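Acetyl-CoA hydrolase/transferase family protein (Porphyromonas gingivalis, PDB 2NVV) probably hydrolyses acetyl-CoA or transfers its coenzyme A to another carboxylate, and binds zinc. Local coordinates at residues A[307-311]-A[312-316]. Residues are numbered along the deposited sequence; the frame is centred on the assembly and turned at random.
Sequences LSVSR and SVIQD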
# COMPACT_ATOMS: atom_id res chain seq x y z
N LEU A 307 4.60 20.90 -13.35
CA LEU A 307 4.58 21.01 -14.80
C LEU A 307 6.06 21.02 -15.13
O LEU A 307 6.69 22.08 -15.14
CB LEU A 307 3.91 22.31 -15.25
CG LEU A 307 3.79 22.56 -16.75
CD1 LEU A 307 2.90 21.53 -17.39
CD2 LEU A 307 3.22 23.95 -16.98
N SER A 308 6.61 19.83 -15.37
CA SER A 308 8.02 19.70 -15.68
C SER A 308 8.22 19.61 -17.18
O SER A 308 8.37 18.52 -17.73
CB SER A 308 8.58 18.45 -15.00
OG SER A 308 8.46 18.56 -13.59
N VAL A 309 8.22 20.77 -17.84
CA VAL A 309 8.38 20.82 -19.29
C VAL A 309 9.61 21.59 -19.74
O VAL A 309 10.19 22.35 -18.97
CB VAL A 309 7.14 21.46 -19.94
CG1 VAL A 309 5.90 20.63 -19.61
CG2 VAL A 309 6.99 22.90 -19.46
N SER A 310 10.02 21.38 -20.99
CA SER A 310 11.19 22.05 -21.53
C SER A 310 10.92 23.54 -21.70
O SER A 310 9.77 23.97 -21.62
CB SER A 310 11.58 21.42 -22.88
OG SER A 310 10.49 21.43 -23.78
N ARG A 311 11.97 24.32 -21.90
CA ARG A 311 11.84 25.77 -22.06
C ARG A 311 10.94 26.14 -23.23
O ARG A 311 10.16 27.09 -23.15
CB ARG A 311 13.21 26.42 -22.26
CG ARG A 311 13.16 27.93 -22.48
CD ARG A 311 14.54 28.50 -22.75
NE ARG A 311 15.49 28.12 -21.71
CZ ARG A 311 16.79 28.40 -21.75
NH1 ARG A 311 17.59 28.01 -20.77
NH2 ARG A 311 17.28 29.07 -22.78
N SER A 312 11.05 25.40 -24.32
CA SER A 312 10.24 25.67 -25.50
C SER A 312 8.76 25.50 -25.20
O SER A 312 7.92 26.28 -25.65
CB SER A 312 10.63 24.74 -26.64
OG SER A 312 9.65 24.78 -27.67
N VAL A 313 8.46 24.47 -24.42
CA VAL A 313 7.09 24.14 -24.05
C VAL A 313 6.50 25.10 -23.03
O VAL A 313 5.34 25.51 -23.14
CB VAL A 313 7.02 22.70 -23.51
CG1 VAL A 313 5.63 22.42 -22.97
CG2 VAL A 313 7.35 21.71 -24.61
N ILE A 314 7.30 25.48 -22.02
CA ILE A 314 6.84 26.40 -20.98
C ILE A 314 6.57 27.77 -21.56
O ILE A 314 5.66 28.45 -21.11
CB ILE A 314 7.86 26.52 -19.83
CG1 ILE A 314 7.21 27.23 -18.65
CG2 ILE A 314 9.09 27.29 -20.28
CD1 ILE A 314 6.06 26.47 -18.02
N GLN A 315 7.35 28.17 -22.55
CA GLN A 315 7.15 29.47 -23.19
C GLN A 315 5.88 29.44 -24.03
O GLN A 315 5.17 30.44 -24.12
CB GLN A 315 8.35 29.85 -24.06
CG GLN A 315 9.64 29.97 -23.28
CD GLN A 315 10.79 30.53 -24.11
OE1 GLN A 315 11.09 30.03 -25.20
NE2 GLN A 315 11.44 31.58 -23.59
N ASP A 316 5.59 28.29 -24.63
CA ASP A 316 4.39 28.17 -25.44
C ASP A 316 3.15 28.27 -24.55
O ASP A 316 2.13 28.87 -24.91
CB ASP A 316 4.39 26.85 -26.21
CG ASP A 316 3.13 26.65 -27.04
OD1 ASP A 316 2.70 27.61 -27.72
OD2 ASP A 316 2.58 25.54 -27.03
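V309 packs against the first turn of helix 311-318 and meets two of its side chains, V313 and I314, each crossing it at about a right angle. Its CB lies 3.5 Å from V313 CG1; with CG1 of V309 anti to the carbonyl carbon (chi1 -60°), CG2 falls between backbone N and carbonyl carbon and reaches I314 CB at 3.7 Å. I314 sends CG1 out anti to its own backbone N (chi1 -168°), and a turn at chi2 (65°) brings CD1 3.9 Å from L307 CD2, so the end of strand 306-307 packs on the same apolar side of the helix. S310 is the N-cap residue. Its carbonyl O accepts the N-H of I314 at 2.9 Å, and Q315 N donates to R311 O at 3.1 Å. S310 OG lies beside V313 CG2 but bonds to D288 of helix 288-295, whose I291 also touches V309 and V313. Farther out, R311 and Q315 run side by side, R311 CG 3.9 Å from Q315 CD, and R311 NE turns to the N216 carbonyl. Chemically, the helix start can bury its apolar L307, V309 and I314 contacts beside a polar S310 OG because D288 satisfies that hydroxyl, while S312 and Q315 stay exposed on the outer side.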